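Local coordinates for maltose/maltodextrin-binding protein (Thermus thermophilus, PDB 2GH9) that binds maltotriose, captured here in its pocket, and probably serves as the periplasmic receptor for maltodextrin uptake in Thermus thermophilus, at residues A[89-93]-A[94-98]; A[211-214]-A[215-219]; A[350-353]-A[354-358]; A[361-364]-A[365-369]. All blocks are in the same frame, centred on the assembly; numbering follows the deposited sequence.

Contact 1 (A[89-93]-A[94-98])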
ATOM      1  N   ALA A  89       2.411 -23.541  -3.050  1.00 34.55           N
ATOM      2  CA  ALA A  89       3.883 -23.677  -3.090  1.00 34.48           C
ATOM      3  C   ALA A  89       4.577 -22.615  -3.929  1.00 34.35           C
ATOM      4  O   ALA A  89       5.741 -22.261  -3.674  1.00 34.08           O
ATOM      5  CB  ALA A  89       4.296 -25.095  -3.607  1.00 34.56           C
ATOM      6  N   ASP A  90       3.888 -22.132  -4.959  1.00 33.97           N
ATOM      7  CA  ASP A  90       4.474 -21.128  -5.838  1.00 34.16           C
ATOM      8  C   ASP A  90       4.399 -19.697  -5.260  1.00 33.47           C
ATOM      9  O   ASP A  90       5.046 -18.786  -5.768  1.00 33.26           O
ATOM     10  CB  ASP A  90       3.808 -21.182  -7.210  1.00 34.24           C
ATOM     11  CG  ASP A  90       4.219 -20.046  -8.089  1.00 34.88           C
ATOM     12  OD1 ASP A  90       5.423 -19.969  -8.425  1.00 37.29           O
ATOM     13  OD2 ASP A  90       3.338 -19.214  -8.447  1.00 37.96           O
ATOM     14  N   LEU A  91       3.617 -19.516  -4.209  1.00 32.89           N
ATOM     15  CA  LEU A  91       3.481 -18.199  -3.563  1.00 32.86           C
ATOM     16  C   LEU A  91       4.650 -17.893  -2.621  1.00 32.57           C
ATOM     17  O   LEU A  91       5.127 -18.765  -1.889  1.00 32.97           O
ATOM     18  CB  LEU A  91       2.175 -18.116  -2.759  1.00 32.34           C
ATOM     19  CG  LEU A  91       0.829 -18.344  -3.460  1.00 32.40           C
ATOM     20  CD1 LEU A  91      -0.306 -18.332  -2.437  1.00 31.77           C
ATOM     21  CD2 LEU A  91       0.568 -17.320  -4.542  1.00 33.07           C
ATOM     22  N   GLN A  92       5.093 -16.640  -2.629  1.00 32.11           N
ATOM     23  CA  GLN A  92       6.062 -16.154  -1.659  1.00 31.49           C
ATOM     24  C   GLN A  92       5.513 -16.300  -0.236  1.00 30.55           C
ATOM     25  O   GLN A  92       4.363 -15.956   0.043  1.00 29.87           O
ATOM     26  CB  GLN A  92       6.379 -14.684  -1.935  1.00 31.28           C
ATOM     27  CG  GLN A  92       7.147 -14.434  -3.213  1.00 31.89           C
ATOM     28  CD  GLN A  92       7.189 -12.971  -3.612  1.00 33.67           C
ATOM     29  OE1 GLN A  92       6.405 -12.145  -3.116  1.00 35.21           O
ATOM     30  NE2 GLN A  92       8.110 -12.638  -4.529  1.00 35.32           N
ATOM     31  N   GLY A  93       6.347 -16.813   0.658  1.00 30.20           N
ATOM     32  CA  GLY A  93       5.999 -16.961   2.068  1.00 29.71           C
ATOM     33  C   GLY A  93       5.342 -15.767   2.757  1.00 29.17           C
ATOM     34  O   GLY A  93       4.408 -15.932   3.509  1.00 29.35           O
ATOM     35  N   VAL A  94       5.858 -14.566   2.542  1.00 29.18           N
ATOM     36  CA  VAL A  94       5.296 -13.380   3.204  1.00 28.93           C
ATOM     37  C   VAL A  94       3.869 -13.092   2.718  1.00 27.59           C
ATOM     38  O   VAL A  94       3.051 -12.579   3.462  1.00 27.21           O
ATOM     39  CB  VAL A  94       6.160 -12.110   2.976  1.00 29.14           C
ATOM     40  CG1 VAL A  94       7.553 -12.266   3.615  1.00 31.26           C
ATOM     41  CG2 VAL A  94       6.284 -11.831   1.512  1.00 30.44           C
ATOM     42  N   ALA A  95       3.591 -13.402   1.456  1.00 27.24           N
ATOM     43  CA  ALA A  95       2.257 -13.182   0.881  1.00 27.01           C
ATOM     44  C   ALA A  95       1.238 -14.158   1.449  1.00 26.36           C
ATOM     45  O   ALA A  95       0.091 -13.781   1.722  1.00 24.95           O
ATOM     46  CB  ALA A  95       2.313 -13.293  -0.637  1.00 27.14           C
ATOM     47  N   VAL A  96       1.653 -15.422   1.606  1.00 26.61           N
ATOM     48  CA  VAL A  96       0.856 -16.409   2.303  1.00 26.83           C
ATOM     49  C   VAL A  96       0.569 -15.939   3.729  1.00 26.23           C
ATOM     50  O   VAL A  96      -0.564 -15.923   4.137  1.00 25.92           O
ATOM     51  CB  VAL A  96       1.529 -17.812   2.316  1.00 27.07           C
ATOM     52  CG1 VAL A  96       0.725 -18.785   3.150  1.00 27.60           C
ATOM     53  CG2 VAL A  96       1.687 -18.347   0.897  1.00 27.38           C
ATOM     54  N   GLU A  97       1.598 -15.519   4.459  1.00 26.64           N
ATOM     55  CA  GLU A  97       1.433 -15.075   5.839  1.00 27.91           C
ATOM     56  C   GLU A  97       0.539 -13.841   5.933  1.00 27.20           C
ATOM     57  O   GLU A  97      -0.259 -13.727   6.861  1.00 26.66           O
ATOM     58  CB  GLU A  97       2.790 -14.776   6.498  1.00 28.10           C
ATOM     59  CG  GLU A  97       3.678 -15.996   6.758  1.00 31.07           C
ATOM     60  CD  GLU A  97       5.123 -15.614   7.118  1.00 32.13           C
ATOM     61  OE1 GLU A  97       5.392 -15.272   8.301  1.00 39.18           O
ATOM     62  OE2 GLU A  97       6.000 -15.654   6.218  1.00 37.93           O
ATOM     63  N   ALA A  98       0.670 -12.912   4.980  1.00 26.83           N
ATOM     64  CA  ALA A  98      -0.156 -11.691   4.978  1.00 26.58           C
ATOM     65  C   ALA A  98      -1.664 -12.016   4.957  1.00 26.77           C
ATOM     66  O   ALA A  98      -2.458 -11.332   5.593  1.00 26.31           O
ATOM     67  CB  ALA A  98       0.202 -10.809   3.787  1.00 26.22           C
TER
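Leu91 and Val96 meet at the start of a short helix, with Leu91 CB 3.7 Å from Val96 CG2 and the two side chains crossing at about a right angle. Leu91 CD1 comes up to the same methyl, so one branch of the valine takes both ends of the leucine. Val96 holds CG2 anti to its carbonyl carbon, with CG1 anti to the backbone N (chi1 175°), and this turns CG2 back over the residues that precede the helix; it also lies 3.7 Å from Gln92 O. That carbonyl oxygen is gripped by two amides: Val96 N donates at 3.2 Å in a nearly straight bond, and Ala95 N adds a weak, bent one at 3.0 Å. The next turn is closed by Glu97 N on Gly93 O, also at 3.0 Å, while Glu97 folds its CG back to 3.3 Å from the same oxygen. Further out, Leu91 and Ala95 both pack on Pro109 of strand 104-113, and Ala95 also reaches Val268. Asp90 fixes the entry to the turn, its carboxylate bonded to Ser309 OG and Ser311 N. Gln92 stands at the N-cap of helix 93-98, and the Leu91-Val96 pair, bridging the residue before the cap and the fourth residue after it, makes the hydrophobic staple of a helix start, here joining helices 85-90 and 93-98 against the large mixed sheet.

Contact 2 (A[211-214]-A[215-219])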
ATOM      1  N   GLU A 211       1.308  23.403   2.102  1.00 35.40           N
ATOM      2  CA  GLU A 211      -0.059  23.136   2.506  1.00 34.98           C
ATOM      3  C   GLU A 211      -0.905  22.629   1.320  1.00 34.67           C
ATOM      4  O   GLU A 211      -0.658  22.948   0.146  1.00 35.33           O
ATOM      5  CB  GLU A 211      -0.654  24.412   3.127  1.00 35.51           C
ATOM      6  CG  GLU A 211      -2.161  24.407   3.291  1.00 37.41           C
ATOM      7  CD  GLU A 211      -2.662  23.403   4.307  1.00 41.62           C
ATOM      8  OE1 GLU A 211      -2.038  23.286   5.384  1.00 44.17           O
ATOM      9  OE2 GLU A 211      -3.717  22.767   4.043  1.00 45.25           O
ATOM     10  N   GLY A 212      -1.874  21.780   1.635  1.00 34.49           N
ATOM     11  CA  GLY A 212      -2.829  21.309   0.647  1.00 33.95           C
ATOM     12  C   GLY A 212      -2.434  20.055  -0.104  1.00 33.33           C
ATOM     13  O   GLY A 212      -3.267  19.460  -0.781  1.00 33.68           O
ATOM     14  N   VAL A 213      -1.178  19.624   0.012  1.00 32.74           N
ATOM     15  CA  VAL A 213      -0.708  18.515  -0.822  1.00 31.89           C
ATOM     16  C   VAL A 213      -1.174  17.159  -0.273  1.00 31.10           C
ATOM     17  O   VAL A 213      -0.685  16.671   0.752  1.00 30.81           O
ATOM     18  CB  VAL A 213       0.815  18.536  -1.021  1.00 32.01           C
ATOM     19  CG1 VAL A 213       1.227  17.514  -2.090  1.00 31.41           C
ATOM     20  CG2 VAL A 213       1.266  19.939  -1.438  1.00 33.29           C
ATOM     21  N   ASP A 214      -2.123  16.561  -0.990  1.00 29.91           N
ATOM     22  CA  ASP A 214      -2.637  15.243  -0.673  1.00 28.85           C
ATOM     23  C   ASP A 214      -2.283  14.278  -1.811  1.00 27.66           C
ATOM     24  O   ASP A 214      -1.552  14.634  -2.732  1.00 27.63           O
ATOM     25  CB  ASP A 214      -4.153  15.310  -0.399  1.00 29.12           C
ATOM     26  CG  ASP A 214      -4.947  15.860  -1.553  1.00 29.92           C
ATOM     27  OD1 ASP A 214      -4.398  16.043  -2.664  1.00 29.35           O
ATOM     28  OD2 ASP A 214      -6.152  16.144  -1.329  1.00 33.30           O
ATOM     29  N   TYR A 215      -2.792  13.055  -1.755  1.00 26.92           N
ATOM     30  CA  TYR A 215      -2.476  12.077  -2.785  1.00 26.25           C
ATOM     31  C   TYR A 215      -2.663  12.640  -4.192  1.00 25.85           C
ATOM     32  O   TYR A 215      -1.777  12.533  -5.022  1.00 25.19           O
ATOM     33  CB  TYR A 215      -3.315  10.791  -2.631  1.00 25.77           C
ATOM     34  CG  TYR A 215      -2.803   9.760  -3.583  1.00 25.71           C
ATOM     35  CD1 TYR A 215      -1.721   8.950  -3.246  1.00 26.02           C
ATOM     36  CD2 TYR A 215      -3.305   9.681  -4.871  1.00 25.56           C
ATOM     37  CE1 TYR A 215      -1.198   8.039  -4.172  1.00 24.77           C
ATOM     38  CE2 TYR A 215      -2.802   8.789  -5.781  1.00 25.81           C
ATOM     39  CZ  TYR A 215      -1.745   7.969  -5.428  1.00 24.93           C
ATOM     40  OH  TYR A 215      -1.255   7.106  -6.361  1.00 25.24           O
ATOM     41  N   GLY A 216      -3.827  13.232  -4.461  1.00 26.15           N
ATOM     42  CA  GLY A 216      -4.170  13.665  -5.814  1.00 26.60           C
ATOM     43  C   GLY A 216      -3.330  14.800  -6.368  1.00 26.76           C
ATOM     44  O   GLY A 216      -3.021  14.841  -7.566  1.00 27.66           O
ATOM     45  N   VAL A 217      -2.957  15.721  -5.485  1.00 27.77           N
ATOM     46  CA  VAL A 217      -2.119  16.863  -5.854  1.00 27.24           C
ATOM     47  C   VAL A 217      -0.761  16.373  -6.334  1.00 26.83           C
ATOM     48  O   VAL A 217      -0.294  16.740  -7.425  1.00 26.00           O
ATOM     49  CB  VAL A 217      -1.977  17.831  -4.662  1.00 27.81           C
ATOM     50  CG1 VAL A 217      -0.941  18.912  -4.944  1.00 28.10           C
ATOM     51  CG2 VAL A 217      -3.353  18.437  -4.285  1.00 27.64           C
ATOM     52  N   ALA A 218      -0.136  15.500  -5.538  1.00 26.74           N
ATOM     53  CA  ALA A 218       1.194  14.981  -5.887  1.00 26.41           C
ATOM     54  C   ALA A 218       1.137  14.052  -7.093  1.00 25.84           C
ATOM     55  O   ALA A 218       1.985  14.120  -7.979  1.00 24.90           O
ATOM     56  CB  ALA A 218       1.836  14.275  -4.682  1.00 26.07           C
ATOM     57  N   ASP A 219       0.138  13.171  -7.114  1.00 26.12           N
ATOM     58  CA  ASP A 219       0.006  12.229  -8.200  1.00 26.83           C
ATOM     59  C   ASP A 219      -0.299  12.957  -9.500  1.00 27.00           C
ATOM     60  O   ASP A 219       0.254  12.615 -10.549  1.00 26.97           O
ATOM     61  CB  ASP A 219      -1.086  11.216  -7.902  1.00 26.70           C
ATOM     62  CG  ASP A 219      -1.128  10.110  -8.928  1.00 27.18           C
ATOM     63  OD1 ASP A 219      -0.070   9.513  -9.207  1.00 28.61           O
ATOM     64  OD2 ASP A 219      -2.226   9.856  -9.459  1.00 29.78           O
TER
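Asp214 hands its backbone straight into helix 215-224: the loop residues 211-214, turned at Gly212 (phi 89°, psi -12°), end at this N-cap, and Ala218 N returns to Asp214 O at 3.3 Å in an almost perfectly straight bond. The second grip on the same turn comes from the side chain. With chi1 at 58°, CG of Asp214 sits between the backbone N and the carbonyl carbon, which swings OD1 over the first turn to accept from Val217 N at 3.2 Å. OD1 is met there nearly along its C-O axis, and Val217 CG2 presses against it at 3.1 Å. On the inner side, Val213 CG1 touches Val217 CG1 at 3.8 Å, the two valines crossing at about a right angle; Ala218 CB lies 4.2 Å from Val213 CG1 and also touches Ile230 of strand 227-232. Tyr215 leaves the turn in another direction, with CG anti to its own N. Its side chain touches a glucose unit of the bound sugar, and its hydroxyl is hydrogen-bonded to Asn232, which helps fix the ring's position. An Asp-capped helix N-terminus thus places Tyr215 in the maltotriose pocket; aromatic side chains are frequent in carbohydrate-binding sites.

Contact 3 (A[350-353]-A[354-358])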
ATOM      1  N   ASN A 350      -3.880  11.464  12.174  1.00 30.07           N
ATOM      2  CA  ASN A 350      -4.300  12.690  12.852  1.00 30.43           C
ATOM      3  C   ASN A 350      -3.086  13.389  13.469  1.00 29.77           C
ATOM      4  O   ASN A 350      -2.959  14.602  13.387  1.00 30.01           O
ATOM      5  CB  ASN A 350      -5.379  12.387  13.903  1.00 30.52           C
ATOM      6  CG  ASN A 350      -6.737  12.008  13.276  1.00 33.00           C
ATOM      7  OD1 ASN A 350      -6.970  12.188  12.068  1.00 33.97           O
ATOM      8  ND2 ASN A 350      -7.645  11.488  14.114  1.00 32.87           N
ATOM      9  N   ALA A 351      -2.187  12.614  14.062  1.00 29.66           N
ATOM     10  CA  ALA A 351      -0.965  13.160  14.651  1.00 29.65           C
ATOM     11  C   ALA A 351      -0.125  13.898  13.603  1.00 29.78           C
ATOM     12  O   ALA A 351       0.374  15.000  13.858  1.00 29.75           O
ATOM     13  CB  ALA A 351      -0.161  12.056  15.291  1.00 29.31           C
ATOM     14  N   ILE A 352       0.031  13.287  12.423  1.00 29.11           N
ATOM     15  CA  ILE A 352       0.864  13.855  11.358  1.00 29.41           C
ATOM     16  C   ILE A 352       0.270  15.149  10.842  1.00 30.43           C
ATOM     17  O   ILE A 352       0.977  16.158  10.671  1.00 30.04           O
ATOM     18  CB  ILE A 352       1.089  12.839  10.182  1.00 29.27           C
ATOM     19  CG1 ILE A 352       1.887  11.631  10.686  1.00 27.66           C
ATOM     20  CG2 ILE A 352       1.764  13.548   8.952  1.00 27.40           C
ATOM     21  CD1 ILE A 352       1.812  10.360   9.805  1.00 28.36           C
ATOM     22  N   SER A 353      -1.031  15.122  10.574  1.00 31.13           N
ATOM     23  CA  SER A 353      -1.734  16.312  10.119  1.00 32.39           C
ATOM     24  C   SER A 353      -1.638  17.470  11.141  1.00 33.19           C
ATOM     25  O   SER A 353      -1.462  18.614  10.748  1.00 34.03           O
ATOM     26  CB  SER A 353      -3.201  15.977   9.799  1.00 32.54           C
ATOM     27  OG  SER A 353      -3.269  15.236   8.591  1.00 32.92           O
ATOM     28  N   LEU A 354      -1.748  17.160  12.429  1.00 34.11           N
ATOM     29  CA  LEU A 354      -1.563  18.168  13.496  1.00 35.50           C
ATOM     30  C   LEU A 354      -0.139  18.728  13.519  1.00 36.13           C
ATOM     31  O   LEU A 354       0.071  19.937  13.695  1.00 36.31           O
ATOM     32  CB  LEU A 354      -1.849  17.561  14.876  1.00 35.70           C
ATOM     33  CG  LEU A 354      -3.186  17.811  15.567  1.00 36.92           C
ATOM     34  CD1 LEU A 354      -4.344  17.409  14.696  1.00 37.51           C
ATOM     35  CD2 LEU A 354      -3.203  17.056  16.894  1.00 36.35           C
ATOM     36  N   ALA A 355       0.838  17.838  13.371  1.00 36.47           N
ATOM     37  CA  ALA A 355       2.240  18.239  13.363  1.00 37.16           C
ATOM     38  C   ALA A 355       2.519  19.242  12.243  1.00 37.43           C
ATOM     39  O   ALA A 355       3.125  20.294  12.485  1.00 38.26           O
ATOM     40  CB  ALA A 355       3.155  17.010  13.252  1.00 36.74           C
ATOM     41  N   ILE A 356       2.033  18.950  11.039  1.00 37.82           N
ATOM     42  CA  ILE A 356       2.348  19.744   9.843  1.00 38.24           C
ATOM     43  C   ILE A 356       1.430  20.949   9.626  1.00 38.87           C
ATOM     44  O   ILE A 356       1.654  21.741   8.728  1.00 37.82           O
ATOM     45  CB  ILE A 356       2.383  18.860   8.543  1.00 37.88           C
ATOM     46  CG1 ILE A 356       0.983  18.357   8.140  1.00 37.76           C
ATOM     47  CG2 ILE A 356       3.337  17.697   8.750  1.00 37.64           C
ATOM     48  CD1 ILE A 356       0.933  17.504   6.858  1.00 36.47           C
ATOM     49  N   GLN A 357       0.406  21.084  10.453  1.00 41.00           N
ATOM     50  CA  GLN A 357      -0.547  22.180  10.319  1.00 42.37           C
ATOM     51  C   GLN A 357       0.103  23.519  10.694  1.00 43.21           C
ATOM     52  O   GLN A 357      -0.119  24.520  10.010  1.00 43.25           O
ATOM     53  CB  GLN A 357      -1.784  21.887  11.168  1.00 42.61           C
ATOM     54  CG  GLN A 357      -2.589  23.081  11.654  1.00 43.05           C
ATOM     55  CD  GLN A 357      -3.681  22.643  12.609  1.00 44.39           C
ATOM     56  OE1 GLN A 357      -3.571  22.815  13.839  1.00 47.49           O
ATOM     57  NE2 GLN A 357      -4.727  22.027  12.056  1.00 46.80           N
ATOM     58  N   ARG A 358       0.909  23.520  11.759  1.00 44.00           N
ATOM     59  CA  ARG A 358       1.609  24.732  12.194  1.00 45.12           C
ATOM     60  C   ARG A 358       3.061  24.447  12.632  1.00 45.12           C
ATOM     61  O   ARG A 358       3.350  23.370  13.165  1.00 44.97           O
ATOM     62  CB  ARG A 358       0.832  25.405  13.331  1.00 45.19           C
ATOM     63  CG  ARG A 358       0.820  24.626  14.646  1.00 46.49           C
ATOM     64  CD  ARG A 358      -0.243  25.161  15.616  1.00 47.98           C
ATOM     65  NE  ARG A 358       0.146  26.464  16.170  1.00 50.81           N
ATOM     66  CZ  ARG A 358       0.816  26.652  17.310  1.00 51.86           C
ATOM     67  NH1 ARG A 358       1.194  25.621  18.071  1.00 52.93           N
ATOM     68  NH2 ARG A 358       1.113  27.895  17.703  1.00 51.82           N
TER
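Ile352 and Ile356 run along the buried face of the last turns of the alpha-helix 341-357, one i to i+4 step apart. Their CG2 methyls are 4.4 Å from each other, a modest touch, and the closer packing is against backbone: Ile356 CG1 and CG2 both lie 3.4 Å from Ile352 O, on the side from which Ile356 N donates at 3.0 Å. The first torsion of Ile356 (chi1 70°) explains this, since it tucks CG1 between the backbone N and the carbonyl carbon and leaves CG2 beside the N. This face is closed by helix 189-204, where Leu196 meets Ile352 and Ile199 meets Ile356, while Pro156 and Asn159 of helix 156-166 also touch Ile352. Ala351 and Ala355 are buried as well; the small side chain of Ala351 lets Ile366 and Met370 of helix 363-378 come close. The bond from Ala355 N to Ala351 O, 2.9 Å long, runs along this side.

Opposite in character is the side bearing Asn350, Leu354 and Gln357, which is exposed. Gln357 does little more than set its CB 3.3 Å from Ser353 O, and Gln357 N makes a weak bond to Leu354 O. Leu354 still keeps its amide on Asn350 O, and its CD1 leans back over that same carbonyl oxygen at 3.4 Å.

Contact 4 (A[361-364]-A[365-369])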
ATOM      1  N   SER A 361       3.735  23.424  16.509  1.00 45.43           N
ATOM      2  CA  SER A 361       3.037  22.256  17.025  1.00 45.09           C
ATOM      3  C   SER A 361       3.911  21.480  18.004  1.00 44.88           C
ATOM      4  O   SER A 361       5.071  21.170  17.718  1.00 45.26           O
ATOM      5  CB  SER A 361       2.570  21.354  15.870  1.00 45.05           C
ATOM      6  OG  SER A 361       3.662  20.750  15.209  1.00 44.36           O
ATOM      7  N   ASN A 362       3.352  21.186  19.173  1.00 44.78           N
ATOM      8  CA  ASN A 362       4.052  20.424  20.203  1.00 44.68           C
ATOM      9  C   ASN A 362       4.103  18.958  19.775  1.00 44.38           C
ATOM     10  O   ASN A 362       3.183  18.187  20.039  1.00 43.88           O
ATOM     11  CB  ASN A 362       3.356  20.584  21.562  1.00 44.43           C
ATOM     12  CG  ASN A 362       4.139  19.979  22.708  1.00 44.84           C
ATOM     13  OD1 ASN A 362       4.827  18.975  22.562  1.00 44.37           O
ATOM     14  ND2 ASN A 362       4.016  20.585  23.874  1.00 46.03           N
ATOM     15  N   VAL A 363       5.196  18.596  19.108  1.00 44.44           N
ATOM     16  CA  VAL A 363       5.420  17.229  18.642  1.00 44.21           C
ATOM     17  C   VAL A 363       5.402  16.215  19.798  1.00 44.40           C
ATOM     18  O   VAL A 363       4.850  15.120  19.675  1.00 43.76           O
ATOM     19  CB  VAL A 363       6.764  17.149  17.882  1.00 43.99           C
ATOM     20  CG1 VAL A 363       7.224  15.753  17.786  1.00 43.74           C
ATOM     21  CG2 VAL A 363       6.636  17.787  16.496  1.00 43.05           C
ATOM     22  N   LYS A 364       6.007  16.595  20.922  1.00 44.84           N
ATOM     23  CA  LYS A 364       6.020  15.776  22.142  1.00 44.89           C
ATOM     24  C   LYS A 364       4.610  15.399  22.631  1.00 44.78           C
ATOM     25  O   LYS A 364       4.347  14.240  22.948  1.00 44.97           O
ATOM     26  CB  LYS A 364       6.770  16.534  23.254  1.00 45.45           C
ATOM     27  CG  LYS A 364       7.067  15.734  24.529  1.00 45.79           C
ATOM     28  CD  LYS A 364       8.556  15.365  24.653  1.00 47.49           C
ATOM     29  CE  LYS A 364       8.999  15.321  26.102  1.00 47.47           C
ATOM     30  NZ  LYS A 364       8.128  14.455  26.947  1.00 48.70           N
ATOM     31  N   LYS A 365       3.719  16.377  22.701  1.00 44.90           N
ATOM     32  CA  LYS A 365       2.349  16.149  23.205  1.00 44.98           C
ATOM     33  C   LYS A 365       1.460  15.462  22.168  1.00 44.33           C
ATOM     34  O   LYS A 365       0.646  14.599  22.519  1.00 44.47           O
ATOM     35  CB  LYS A 365       1.693  17.461  23.641  1.00 45.46           C
ATOM     36  CG  LYS A 365       2.249  18.022  24.952  1.00 46.77           C
ATOM     37  CD  LYS A 365       1.481  19.276  25.409  1.00 46.84           C
ATOM     38  CE  LYS A 365       2.082  19.858  26.702  1.00 47.50           C
ATOM     39  NZ  LYS A 365       1.572  21.246  27.008  1.00 48.39           N
ATOM     40  N   ILE A 366       1.609  15.870  20.907  1.00 43.53           N
ATOM     41  CA  ILE A 366       0.914  15.233  19.776  1.00 42.99           C
ATOM     42  C   ILE A 366       1.165  13.727  19.804  1.00 42.75           C
ATOM     43  O   ILE A 366       0.217  12.937  19.755  1.00 42.89           O
ATOM     44  CB  ILE A 366       1.338  15.846  18.410  1.00 42.91           C
ATOM     45  CG1 ILE A 366       0.757  17.256  18.268  1.00 42.31           C
ATOM     46  CG2 ILE A 366       0.863  14.954  17.237  1.00 42.55           C
ATOM     47  CD1 ILE A 366       1.192  18.013  17.049  1.00 41.74           C
ATOM     48  N   VAL A 367       2.433  13.333  19.926  1.00 42.01           N
ATOM     49  CA  VAL A 367       2.781  11.911  20.000  1.00 41.96           C
ATOM     50  C   VAL A 367       2.198  11.248  21.258  1.00 41.93           C
ATOM     51  O   VAL A 367       1.725  10.099  21.206  1.00 41.65           O
ATOM     52  CB  VAL A 367       4.318  11.696  19.938  1.00 41.60           C
ATOM     53  CG1 VAL A 367       4.669  10.226  20.145  1.00 40.78           C
ATOM     54  CG2 VAL A 367       4.877  12.206  18.608  1.00 40.54           C
ATOM     55  N   GLU A 368       2.235  11.960  22.386  1.00 41.98           N
ATOM     56  CA  GLU A 368       1.650  11.442  23.635  1.00 42.34           C
ATOM     57  C   GLU A 368       0.152  11.155  23.478  1.00 41.82           C
ATOM     58  O   GLU A 368      -0.320  10.074  23.836  1.00 41.89           O
ATOM     59  CB  GLU A 368       1.894  12.410  24.814  1.00 42.52           C
ATOM     60  CG  GLU A 368       3.309  12.330  25.404  1.00 43.53           C
ATOM     61  CD  GLU A 368       3.602  13.374  26.506  1.00 43.05           C
ATOM     62  OE1 GLU A 368       2.811  14.324  26.714  1.00 41.44           O
ATOM     63  OE2 GLU A 368       4.660  13.227  27.155  1.00 44.15           O
ATOM     64  N   ASP A 369      -0.568  12.126  22.930  1.00 41.83           N
ATOM     65  CA  ASP A 369      -2.003  12.026  22.683  1.00 42.27           C
ATOM     66  C   ASP A 369      -2.341  10.937  21.657  1.00 42.60           C
ATOM     67  O   ASP A 369      -3.311  10.192  21.833  1.00 42.54           O
ATOM     68  CB  ASP A 369      -2.560  13.372  22.194  1.00 42.60           C
ATOM     69  CG  ASP A 369      -2.452  14.505  23.251  1.00 43.66           C
ATOM     70  OD1 ASP A 369      -2.170  14.230  24.451  1.00 44.20           O
ATOM     71  OD2 ASP A 369      -2.642  15.681  22.857  1.00 42.42           O
TER
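Asn362 OD1 accepts from Lys365 N at 2.8 Å, the capping bond that opens the C-terminal helix 363-378. The amide nitrogen sits well above the asparagine's carbonyl plane, some 58° out of it, so the grip does not use a lone-pair direction. CG of Asn362 stands anti to its backbone N (chi1 -172°), carrying the amide group over the first turn, where its ND2 lies 3.2 Å from Lys365 CD and close to CG as well: the extended lysine chain crosses obliquely over the flat amide. The backbone of the cap residue joins in, with Asn362 O taking Ile366 N at 2.9 Å, nearly straight. Ile366 bends its CG1 down to that same oxygen and passes its CD1 to Ser361 CB at 3.8 Å, an apolar touch between the residue before the cap and the fourth after it. Beyond these, Ile366 packs on Leu354 of helix 341-357, whereas Val363 and Val367 face helix 189-204. The hydroxyl of Ser361 is bonded to Ala355 O and to Lys200 NZ. On the exposed side, a long salt bridge spans one turn, Lys364 NZ to Glu368 OE2 at 3.7 Å.

How the contacts relate
Along the chain the four contacts come in order, contact 1 first and contact 4 near the C-terminus. Contact 1 lies beside the large mixed sheet, and its centre is about 34 Å from contact 2 and about 36 Å from contact 3, both on the opposite side of the chain's centre. Contacts 2 and 3 have centres about 15 Å apart and nearest atoms about 5 Å apart. Contacts 3 and 4, centres about 9 Å apart, do touch: helices 341-357 and 363-378 follow each other and pack together. With bound sugar touching contact 2, the spread matches the two-lobed form of periplasmic binding proteins, with ligand held between lobes.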